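PDB 3G5S: methylenetetrahydrofolate--tRNA-(uracil-5-)-methyltransferase TrmFO from Thermus thermophilus, which catalyses the FAD- and folate-dependent methylation of uridine 54 in tRNA to 5-methyluridine, with methylenetetrahydrofolate as carbon donor and NADH or NADPH as reductant. Local coordinates for residues L20-V25 with T349-G354; R72-L77 with E422-W427; E80-A85 with G91-D96; K360-P365 with L431-P436; V367-P370 with M374-G377. One frame throughout, in Å; residues are numbered along the deposited sequence. Where two conformers were deposited one is given.

Contact 1 of 5, residues L20-V25 with T349-G354; sequences LLRLGV and TGFLAG. With EDO (1,2-ethanediol), chain I.
L20 packs on a bare piece of backbone, the carbonyl of G354, and not on another side chain of segment 349-354. The contact belongs to the Rossmann-type part of the fold. Helix 11-22 follows strand 4-7, and the glycine-rich G8, G10, G13 sequence of the predicted FAD site spans the turn between them and the helix's first turn. Here the last turn of helix 11-22 meets helix 343-361.

The branch point of L20 does the touching: CG lies 3.6 Å from G354 O. The methyl CD2 is close behind. The rest of this side chain packs on V4 and V6 of strand 4-7 and on A358, so the contact is buried.

The second point is polar on one side and aromatic on the other. R22 NH2 approaches F351 CE1 at 3.8 Å, and the two side chains run at about a right angle. The guanidinium and ring planes are 28° apart. A bend at chi3 (-85°) turns the end of R22 toward its polar partner, the carbonyl of A74.

Helix 11-22 ends in a Schellman motif with G24 at positive phi. Its two backbone bonds run from V25 N to L20 O and from G24 N to L21 O, each 2.9 Å. A 1,2-ethanediol donates from its O1 to G24 O at 2.8 Å.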
# COMPACT_ATOMS: atom_id res chain seq x y z
N LEU A 20 16.04 -13.53 -6.06
CA LEU A 20 16.35 -14.95 -6.04
C LEU A 20 17.57 -15.25 -6.93
O LEU A 20 18.51 -15.93 -6.51
CB LEU A 20 15.13 -15.74 -6.50
CG LEU A 20 14.04 -15.90 -5.44
CD1 LEU A 20 12.65 -15.89 -6.06
CD2 LEU A 20 14.26 -17.18 -4.66
N LEU A 21 17.54 -14.73 -8.15
CA LEU A 21 18.61 -14.99 -9.11
C LEU A 21 19.96 -14.47 -8.60
O LEU A 21 20.98 -15.14 -8.75
CB LEU A 21 18.27 -14.39 -10.47
CG LEU A 21 17.02 -14.97 -11.14
CD1 LEU A 21 16.59 -14.12 -12.32
CD2 LEU A 21 17.27 -16.42 -11.58
N ARG A 22 19.95 -13.28 -8.01
CA ARG A 22 21.16 -12.66 -7.46
C ARG A 22 21.79 -13.51 -6.38
O ARG A 22 23.01 -13.50 -6.20
CB ARG A 22 20.86 -11.26 -6.87
CG ARG A 22 20.39 -10.23 -7.88
CD ARG A 22 20.56 -8.82 -7.34
NE ARG A 22 19.47 -8.32 -6.51
CZ ARG A 22 19.66 -7.52 -5.46
NH1 ARG A 22 20.89 -7.20 -5.10
NH2 ARG A 22 18.65 -7.06 -4.75
N LEU A 23 20.94 -14.22 -5.64
CA LEU A 23 21.40 -15.10 -4.57
C LEU A 23 21.67 -16.53 -5.07
O LEU A 23 21.92 -17.43 -4.27
CB LEU A 23 20.40 -15.09 -3.41
CG LEU A 23 20.36 -13.75 -2.66
CD1 LEU A 23 19.15 -13.70 -1.75
CD2 LEU A 23 21.65 -13.52 -1.88
N GLY A 24 21.65 -16.71 -6.38
CA GLY A 24 21.98 -18.00 -6.98
C GLY A 24 20.89 -19.06 -6.89
O GLY A 24 21.19 -20.26 -7.00
N VAL A 25 19.65 -18.64 -6.70
CA VAL A 25 18.53 -19.57 -6.59
C VAL A 25 17.72 -19.53 -7.89
O VAL A 25 17.22 -18.48 -8.27
CB VAL A 25 17.63 -19.21 -5.39
CG1 VAL A 25 16.46 -20.17 -5.29
CG2 VAL A 25 18.44 -19.21 -4.10
N THR A 349 8.34 -4.83 -1.88
CA THR A 349 7.86 -6.05 -1.27
C THR A 349 8.30 -7.28 -2.07
O THR A 349 8.55 -8.33 -1.49
CB THR A 349 6.34 -6.03 -1.02
OG1 THR A 349 5.63 -5.81 -2.24
CG2 THR A 349 5.96 -4.96 0.03
N GLY A 350 8.40 -7.15 -3.39
CA GLY A 350 8.96 -8.23 -4.20
C GLY A 350 10.39 -8.56 -3.79
O GLY A 350 10.76 -9.74 -3.66
N PHE A 351 11.20 -7.53 -3.58
CA PHE A 351 12.55 -7.74 -3.07
C PHE A 351 12.54 -8.57 -1.78
O PHE A 351 13.28 -9.54 -1.65
CB PHE A 351 13.24 -6.39 -2.85
CG PHE A 351 14.43 -6.47 -1.93
CD1 PHE A 351 15.63 -7.02 -2.36
CD2 PHE A 351 14.34 -6.03 -0.63
CE1 PHE A 351 16.72 -7.13 -1.52
CE2 PHE A 351 15.44 -6.13 0.23
CZ PHE A 351 16.62 -6.67 -0.22
N LEU A 352 11.71 -8.18 -0.82
CA LEU A 352 11.72 -8.86 0.47
C LEU A 352 11.21 -10.30 0.37
O LEU A 352 11.78 -11.22 0.95
CB LEU A 352 10.95 -8.08 1.53
CG LEU A 352 11.00 -8.69 2.93
CD1 LEU A 352 12.42 -8.82 3.47
CD2 LEU A 352 10.14 -7.91 3.89
N ALA A 353 10.14 -10.49 -0.39
CA ALA A 353 9.59 -11.83 -0.57
C ALA A 353 10.61 -12.73 -1.27
O ALA A 353 10.80 -13.88 -0.89
CB ALA A 353 8.29 -11.78 -1.35
N GLY A 354 11.26 -12.20 -2.31
CA GLY A 354 12.28 -12.95 -3.01
C GLY A 354 13.47 -13.28 -2.11
O GLY A 354 14.02 -14.38 -2.17
C1 EDO I . 22.93 -20.88 -4.33
O1 EDO I . 23.54 -21.02 -5.62
C2 EDO I . 22.11 -22.13 -4.04
O2 EDO I . 22.93 -23.30 -4.17

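Contact 2 of 5, residues R72-L77 with E422-W427; sequences RRAGSL and EAFSAW
The C-terminal end of helix 63-74 meets the side of helix 409-429 here, through R73 and A74 on one helix and S425 and F424 on the other. The contact is partly buried, with the arginine on its outer side.

R73 reaches S425 with one terminal nitrogen. NH1 donates to S425 OG over 2.6 Å. The bond is short and bent, with 130° at the hydrogen, and OG sits 20° out of the guanidinium plane. S425 was modelled in two conformers, so this bond holds for one of them and its fine geometry is doubtful. A fold in the arginine chain at chi2 (-83°) brings the edge of the guanidinium to the serine, and R73 CD comes within 3.7 Å of the same OG. L421 and L428 of helix 409-429 also touch the arginine. In this conformer S425 OG is also bonded to L421 O, one turn earlier in its own helix.

The inner half is apolar. The methyl of A74 faces the edge of the F424 ring, with CB 4.1 Å from CE2. F424 CG is anti to its own backbone nitrogen, which carries the ring toward helix 63-74. E70, M71, P369 and S373 also touch that ring.

Just past the contact the chain turns sharply. G75, at positive phi, ends helix 63-74 in a Schellman motif. S76 then caps M79 N at the start of helix 77-84. This is a tight helix-to-helix connection, a Schellman end followed directly by an N-cap.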
# COMPACT_ATOMS: atom_id res chain seq x y z
N ARG A 72 17.72 1.36 -4.04
CA ARG A 72 19.03 1.45 -4.69
C ARG A 72 20.09 0.76 -3.85
O ARG A 72 20.93 0.03 -4.38
CB ARG A 72 19.44 2.91 -4.91
CG ARG A 72 18.65 3.63 -5.97
CD ARG A 72 19.36 4.92 -6.39
NE ARG A 72 18.56 5.66 -7.36
CZ ARG A 72 17.67 6.59 -7.05
NH1 ARG A 72 17.48 6.95 -5.78
NH2 ARG A 72 16.96 7.16 -8.01
N ARG A 73 20.08 1.00 -2.55
CA ARG A 73 21.07 0.39 -1.68
C ARG A 73 20.95 -1.13 -1.73
O ARG A 73 21.96 -1.83 -1.63
CB ARG A 73 20.92 0.89 -0.24
CG ARG A 73 21.11 2.39 -0.04
CD ARG A 73 22.56 2.79 0.07
NE ARG A 73 22.74 4.24 0.26
CZ ARG A 73 23.03 4.83 1.42
NH1 ARG A 73 23.16 4.10 2.52
NH2 ARG A 73 23.19 6.14 1.49
N ALA A 74 19.73 -1.63 -1.90
CA ALA A 74 19.49 -3.06 -1.98
C ALA A 74 19.88 -3.67 -3.32
O ALA A 74 19.93 -4.89 -3.45
CB ALA A 74 18.02 -3.37 -1.68
N GLY A 75 20.15 -2.84 -4.33
CA GLY A 75 20.46 -3.35 -5.66
C GLY A 75 19.24 -3.74 -6.49
O GLY A 75 19.30 -4.63 -7.33
N SER A 76 18.12 -3.06 -6.24
CA SER A 76 16.87 -3.30 -6.96
C SER A 76 17.00 -3.16 -8.48
O SER A 76 17.52 -2.16 -8.99
CB SER A 76 15.83 -2.30 -6.44
OG SER A 76 14.74 -2.11 -7.33
N LEU A 77 16.50 -4.16 -9.20
CA LEU A 77 16.44 -4.09 -10.66
C LEU A 77 15.49 -2.99 -11.12
O LEU A 77 15.76 -2.29 -12.10
CB LEU A 77 15.99 -5.44 -11.22
CG LEU A 77 15.85 -5.55 -12.73
CD1 LEU A 77 17.18 -5.30 -13.42
CD2 LEU A 77 15.31 -6.93 -13.10
N GLU A 422 20.01 5.00 6.87
CA GLU A 422 21.10 4.42 7.64
C GLU A 422 20.70 3.09 8.26
O GLU A 422 21.47 2.12 8.24
CB GLU A 422 21.58 5.39 8.73
CG GLU A 422 22.67 4.80 9.62
CD GLU A 422 23.04 5.69 10.81
OE1 GLU A 422 22.70 6.89 10.80
OE2 GLU A 422 23.70 5.18 11.74
N ALA A 423 19.50 3.04 8.83
CA ALA A 423 19.01 1.81 9.45
C ALA A 423 18.88 0.70 8.41
O ALA A 423 19.24 -0.45 8.67
CB ALA A 423 17.67 2.04 10.12
N PHE A 424 18.38 1.04 7.23
CA PHE A 424 18.22 0.05 6.18
C PHE A 424 19.57 -0.48 5.72
O PHE A 424 19.74 -1.68 5.51
CB PHE A 424 17.46 0.65 5.00
CG PHE A 424 17.08 -0.37 3.98
CD1 PHE A 424 16.00 -1.22 4.20
CD2 PHE A 424 17.81 -0.52 2.82
CE1 PHE A 424 15.65 -2.18 3.27
CE2 PHE A 424 17.46 -1.48 1.88
CZ PHE A 424 16.38 -2.31 2.12
N SER A 425 20.53 0.42 5.54
CA SER A 425 21.86 0.03 5.10
C SER A 425 22.55 -0.88 6.11
O SER A 425 23.20 -1.85 5.74
CB SER A 425 22.71 1.26 4.82
OG SER A 425 22.24 1.95 3.68
N ALA A 426 22.40 -0.57 7.39
CA ALA A 426 22.97 -1.42 8.43
C ALA A 426 22.32 -2.80 8.41
O ALA A 426 22.99 -3.82 8.59
CB ALA A 426 22.84 -0.77 9.79
N TRP A 427 21.02 -2.83 8.18
CA TRP A 427 20.31 -4.10 8.08
C TRP A 427 20.85 -4.92 6.91
O TRP A 427 21.16 -6.10 7.07
CB TRP A 427 18.81 -3.84 7.96
CG TRP A 427 18.01 -5.08 7.73
CD1 TRP A 427 17.67 -6.04 8.65
CD2 TRP A 427 17.44 -5.51 6.49
NE1 TRP A 427 16.93 -7.03 8.05
CE2 TRP A 427 16.78 -6.73 6.72
CE3 TRP A 427 17.44 -4.98 5.20
CZ2 TRP A 427 16.10 -7.42 5.72
CZ3 TRP A 427 16.77 -5.67 4.19
CH2 TRP A 427 16.11 -6.87 4.46

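Contact 3 of 5, residues E80-A85 with G91-D96; sequences EAADLA and GALAVD
The methyl of A82 is the bump, and the hollow it enters lies between L93 and V95 on strand 92-95. Both of those side chains set out toward helix 77-84, while A94 between them turns away. A82 CB is 3.7 Å from V95 CG1 and 4.1 Å from L93 CD2. V95 CG1 in turn presses on the helix backbone, 3.6 Å from A82 CA. The valine's chi1 of -57° puts that methyl beside its own backbone nitrogen, on the helix side.

One turn later the small A85 lets the two backbones close in. Its CB packs against V95 CB at 4.2 Å. Its carbonyl bridges to the strand end: D96 N donates to A85 O at 2.9 Å, nearly straight at 170°. V95 CA adds a CH...O contact to the same oxygen at 3.4 Å.

D96 sends its carboxylate elsewhere. OD1 caps E99 N at the start of helix 97-109. L55 of strand 54-57 also touches both A82 and L93. The whole is a short helix packed through A82, with A85 just past its end, on a three-stranded sheet that includes the antiparallel pair 86-87 and 92-95.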
# COMPACT_ATOMS: atom_id res chain seq x y z
N GLU A 80 17.36 0.21 -10.89
CA GLU A 80 18.33 0.30 -11.98
C GLU A 80 17.64 0.74 -13.25
O GLU A 80 18.09 1.64 -13.96
CB GLU A 80 19.00 -1.05 -12.23
CG GLU A 80 19.95 -1.51 -11.15
CD GLU A 80 20.71 -2.78 -11.54
OE1 GLU A 80 20.55 -3.25 -12.69
OE2 GLU A 80 21.45 -3.30 -10.69
N ALA A 81 16.53 0.07 -13.56
CA ALA A 81 15.77 0.37 -14.76
C ALA A 81 15.28 1.80 -14.73
O ALA A 81 15.31 2.49 -15.75
CB ALA A 81 14.60 -0.59 -14.89
N ALA A 82 14.79 2.24 -13.58
CA ALA A 82 14.27 3.60 -13.47
C ALA A 82 15.37 4.64 -13.65
O ALA A 82 15.18 5.66 -14.32
CB ALA A 82 13.58 3.78 -12.13
N ASP A 83 16.52 4.39 -13.04
CA ASP A 83 17.65 5.32 -13.14
C ASP A 83 18.13 5.45 -14.58
O ASP A 83 18.53 6.53 -15.02
CB ASP A 83 18.78 4.89 -12.20
CG ASP A 83 18.48 5.19 -10.74
OD1 ASP A 83 17.73 6.15 -10.46
OD2 ASP A 83 19.01 4.49 -9.86
N LEU A 84 18.09 4.34 -15.32
CA LEU A 84 18.51 4.34 -16.72
C LEU A 84 17.46 4.90 -17.67
O LEU A 84 17.79 5.39 -18.75
CB LEU A 84 18.95 2.94 -17.15
CG LEU A 84 20.19 2.39 -16.45
CD1 LEU A 84 20.38 0.90 -16.73
CD2 LEU A 84 21.44 3.18 -16.84
N ALA A 85 16.19 4.82 -17.27
CA ALA A 85 15.08 5.24 -18.12
C ALA A 85 14.50 6.58 -17.66
O ALA A 85 13.44 7.00 -18.12
CB ALA A 85 13.98 4.18 -18.13
N GLY A 91 10.36 16.90 -10.10
CA GLY A 91 10.66 16.50 -8.73
C GLY A 91 10.43 15.03 -8.46
O GLY A 91 10.91 14.48 -7.47
N ALA A 92 9.67 14.39 -9.34
CA ALA A 92 9.41 12.96 -9.22
C ALA A 92 10.41 12.18 -10.04
O ALA A 92 10.95 12.68 -11.03
CB ALA A 92 8.00 12.65 -9.67
N LEU A 93 10.65 10.94 -9.63
CA LEU A 93 11.35 9.98 -10.45
C LEU A 93 10.33 9.39 -11.40
O LEU A 93 9.39 8.73 -10.98
CB LEU A 93 11.95 8.88 -9.58
CG LEU A 93 12.63 7.73 -10.31
CD1 LEU A 93 13.79 8.22 -11.17
CD2 LEU A 93 13.10 6.67 -9.32
N ALA A 94 10.49 9.67 -12.69
CA ALA A 94 9.58 9.14 -13.70
C ALA A 94 10.40 8.49 -14.80
O ALA A 94 11.58 8.80 -14.98
CB ALA A 94 8.70 10.24 -14.26
N VAL A 95 9.76 7.58 -15.53
CA VAL A 95 10.48 6.74 -16.48
C VAL A 95 9.84 6.73 -17.86
O VAL A 95 8.63 6.91 -18.02
CB VAL A 95 10.57 5.28 -15.98
CG1 VAL A 95 11.25 5.23 -14.62
CG2 VAL A 95 9.18 4.63 -15.92
N ASP A 96 10.69 6.51 -18.86
CA ASP A 96 10.22 6.10 -20.17
C ASP A 96 9.73 4.67 -19.99
O ASP A 96 10.52 3.78 -19.68
CB ASP A 96 11.36 6.18 -21.17
CG ASP A 96 10.95 5.77 -22.56
OD1 ASP A 96 10.53 4.61 -22.75
OD2 ASP A 96 11.08 6.59 -23.48

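Contact 4 of 5, residues K360-P365 with L431-P436; sequences KALGLP and LNPPLP
L364 and L362 press their methyls on the ring of P433, and this apolar touch makes up most of the contact. L364 comes closest. Its CD1 is 3.3 Å from P433 CD, tighter than usual for two carbons. L362 brings its own CD1 to P433 CG at 3.9 Å, so the two leucines meet neighbouring corners of one ring. With CG beside the backbone nitrogen (chi1 -65° for L362, -56° for L364), both leucine branches extend to the proline ring.

A cis peptide bond precedes P433. It brings N432 O round to the side of the ring's CD, and both face L364. That explains a second, looser approach, L364 CD1 to N432 O at 3.9 Å.

The polar part is supplied from outside by R359. Its NH2 bonds to N432 O and its NE to P365 O, so one guanidinium ties both segments. Its side chain also touches L364 and P433.

Between the leucines, G363 with positive phi ends helix 343-361 in a Schellman motif, with G363 N bonded to K360 O at 3.0 Å. The contact lies on the surface, away from the FAD and glutathione sites. It joins the turn after helix 343-361 to the proline-rich tail that follows helix 409-429. Further along that tail, L435 packs on F351 of helix 343-361.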
# COMPACT_ATOMS: atom_id res chain seq x y z
N LYS A 360 14.87 -19.32 2.36
CA LYS A 360 14.18 -20.60 2.61
C LYS A 360 14.79 -21.74 1.79
O LYS A 360 15.00 -22.86 2.29
CB LYS A 360 12.70 -20.46 2.22
CG LYS A 360 11.82 -21.59 2.74
CD LYS A 360 11.80 -21.58 4.26
CE LYS A 360 10.43 -21.93 4.82
NZ LYS A 360 10.15 -23.39 4.95
N ALA A 361 15.06 -21.44 0.53
CA ALA A 361 15.68 -22.40 -0.38
C ALA A 361 17.06 -22.84 0.13
O ALA A 361 17.50 -23.96 -0.12
CB ALA A 361 15.78 -21.84 -1.78
N LEU A 362 17.71 -21.93 0.85
CA LEU A 362 19.05 -22.14 1.41
C LEU A 362 18.99 -22.69 2.84
O LEU A 362 20.02 -22.90 3.48
CB LEU A 362 19.84 -20.82 1.40
CG LEU A 362 20.17 -20.27 0.01
CD1 LEU A 362 20.77 -18.88 0.12
CD2 LEU A 362 21.10 -21.21 -0.74
N GLY A 363 17.78 -22.93 3.34
CA GLY A 363 17.59 -23.46 4.68
C GLY A 363 17.78 -22.45 5.79
O GLY A 363 18.08 -22.82 6.93
N LEU A 364 17.60 -21.17 5.47
CA LEU A 364 17.83 -20.10 6.42
C LEU A 364 16.53 -19.40 6.80
O LEU A 364 15.61 -19.30 6.00
CB LEU A 364 18.80 -19.09 5.82
CG LEU A 364 20.13 -19.66 5.35
CD1 LEU A 364 20.91 -18.62 4.57
CD2 LEU A 364 20.94 -20.19 6.53
N PRO A 365 16.46 -18.90 8.04
CA PRO A 365 15.24 -18.23 8.51
C PRO A 365 15.02 -16.87 7.85
O PRO A 365 15.98 -16.23 7.40
CB PRO A 365 15.49 -18.05 10.01
CG PRO A 365 16.97 -18.05 10.15
CD PRO A 365 17.53 -18.91 9.05
N LEU A 431 23.13 -9.02 6.55
CA LEU A 431 22.57 -10.21 5.90
C LEU A 431 23.64 -11.24 5.54
O LEU A 431 24.67 -10.90 4.97
CB LEU A 431 21.83 -9.83 4.63
CG LEU A 431 20.58 -8.97 4.77
CD1 LEU A 431 20.10 -8.57 3.39
CD2 LEU A 431 19.48 -9.70 5.54
N ASN A 432 23.36 -12.49 5.86
CA ASN A 432 24.25 -13.60 5.52
C ASN A 432 23.41 -14.78 5.04
O ASN A 432 22.63 -15.34 5.82
CB ASN A 432 25.09 -13.99 6.73
CG ASN A 432 26.20 -14.96 6.37
OD1 ASN A 432 26.31 -15.40 5.23
ND2 ASN A 432 27.03 -15.29 7.35
N PRO A 433 23.56 -15.17 3.76
CA PRO A 433 24.51 -14.64 2.77
C PRO A 433 24.18 -13.21 2.37
O PRO A 433 23.02 -12.81 2.41
CB PRO A 433 24.30 -15.57 1.57
CG PRO A 433 22.87 -15.98 1.71
CD PRO A 433 22.74 -16.24 3.17
N PRO A 434 25.20 -12.44 1.97
CA PRO A 434 24.99 -11.06 1.55
C PRO A 434 24.48 -11.01 0.12
O PRO A 434 24.68 -11.95 -0.65
CB PRO A 434 26.40 -10.47 1.60
CG PRO A 434 27.27 -11.65 1.27
CD PRO A 434 26.64 -12.77 2.05
N LEU A 435 23.81 -9.91 -0.23
CA LEU A 435 23.51 -9.64 -1.62
C LEU A 435 24.83 -9.28 -2.29
O LEU A 435 25.51 -8.35 -1.86
CB LEU A 435 22.50 -8.50 -1.73
CG LEU A 435 21.13 -8.84 -1.15
CD1 LEU A 435 20.40 -7.59 -0.70
CD2 LEU A 435 20.29 -9.65 -2.13
N PRO A 436 25.21 -10.02 -3.33
CA PRO A 436 26.54 -9.87 -3.94
C PRO A 436 26.69 -8.55 -4.69
O PRO A 436 25.69 -7.87 -4.94
CB PRO A 436 26.62 -11.05 -4.91
CG PRO A 436 25.53 -12.00 -4.49
CD PRO A 436 24.45 -11.12 -3.95

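Contact 5 of 5, residues V367-P370 with M374-G377; sequences VAPP and MLGG
P369 and G376 bury most of this contact, with P370 and L375 beside them. The chain passes P369 and P370, turns, and comes back as helix 374-384. Its first turn then faces the two prolines.

P369 lays its ring against that turn. Its CG lies 3.8 Å from G376 N and 3.9 Å from L375 CG, and L375 CD2 is scarcely farther. L375 CG stands anti to its backbone nitrogen (chi1 178°), which sets the leucine branch beside the proline. The branch lies at a slant to the ring.

G376 has no side chain, and its CA is met by two carbonyl oxygens. P370 O is 3.3 Å from G376 CA in a CH...O contact with 159° at the hydrogen. P369 O is 3.5 Å from the same carbon. The prolines can come this near because the helix surface is bare backbone here; the CA atoms of P369 and G376 are only 4.5 Å apart.

S373 OG is bonded to P370 O and to G376 N, which ties the loop to the helix start, and R380 NE bonds to P369 O.

Three helices pack on the contact. W427 of helix 409-429 and L352 of helix 343-361 touch P369, while L375 packs on M71 of helix 63-74 and on A348 of helix 343-361.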
# COMPACT_ATOMS: atom_id res chain seq x y z
N VAL A 367 13.95 -12.81 7.22
CA VAL A 367 14.36 -11.54 7.81
C VAL A 367 13.35 -10.45 7.44
O VAL A 367 12.50 -10.65 6.57
CB VAL A 367 15.76 -11.14 7.32
CG1 VAL A 367 16.82 -12.09 7.88
CG2 VAL A 367 15.81 -11.10 5.80
N ALA A 368 13.44 -9.31 8.10
CA ALA A 368 12.62 -8.15 7.75
C ALA A 368 13.35 -6.90 8.19
O ALA A 368 13.95 -6.89 9.26
CB ALA A 368 11.25 -8.22 8.41
N PRO A 369 13.31 -5.85 7.37
CA PRO A 369 14.05 -4.63 7.71
C PRO A 369 13.43 -3.92 8.90
O PRO A 369 12.28 -4.16 9.25
CB PRO A 369 13.95 -3.77 6.46
CG PRO A 369 13.01 -4.44 5.54
CD PRO A 369 12.58 -5.75 6.10
N PRO A 370 14.19 -3.02 9.52
CA PRO A 370 13.76 -2.40 10.78
C PRO A 370 12.66 -1.35 10.60
O PRO A 370 12.47 -0.82 9.50
CB PRO A 370 15.04 -1.73 11.28
CG PRO A 370 15.85 -1.49 10.07
CD PRO A 370 15.54 -2.60 9.12
N MSE A 374 11.73 2.64 5.52
CA MSE A 374 10.41 2.72 4.91
C MSE A 374 9.90 1.33 4.53
O MSE A 374 8.73 1.01 4.76
CB MSE A 374 10.41 3.66 3.71
CG MSE A 374 9.04 3.94 3.13
SE MSE A 374 7.76 4.65 4.43
CE MSE A 374 8.75 6.21 5.00
N LEU A 375 10.75 0.48 3.96
CA LEU A 375 10.29 -0.87 3.64
C LEU A 375 9.89 -1.60 4.92
O LEU A 375 8.87 -2.29 4.96
CB LEU A 375 11.35 -1.66 2.86
CG LEU A 375 10.94 -3.10 2.53
CD1 LEU A 375 9.58 -3.15 1.81
CD2 LEU A 375 12.01 -3.78 1.71
N GLY A 376 10.69 -1.45 5.97
CA GLY A 376 10.37 -2.07 7.24
C GLY A 376 9.07 -1.57 7.83
O GLY A 376 8.25 -2.33 8.32
N GLY A 377 8.87 -0.26 7.78
CA GLY A 377 7.62 0.29 8.27
C GLY A 377 6.44 -0.24 7.49
O GLY A 377 5.39 -0.55 8.05

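Contacts 1, 3 and 5 are buried. Contact 2 is half open and contact 4 lies on the surface. Contacts 1 and 4 both use helix 343-361, at its middle and at its end. Contacts 2 and 4 share the C-terminal part of the chain, helix 409-429 and the tail after it. W427 joins contact 2 to contact 5 by packing on the prolines. R72 links contact 2 to contact 3 through a salt bridge with D83. The buried contacts set backbone atoms, glycine and alanine against larger apolar side chains; contact 1 adds an arginine-phenylalanine approach. Contact 2 has an arginine-serine hydrogen bond on its more exposed side, doubtful in detail; contact 4 is leucine on proline.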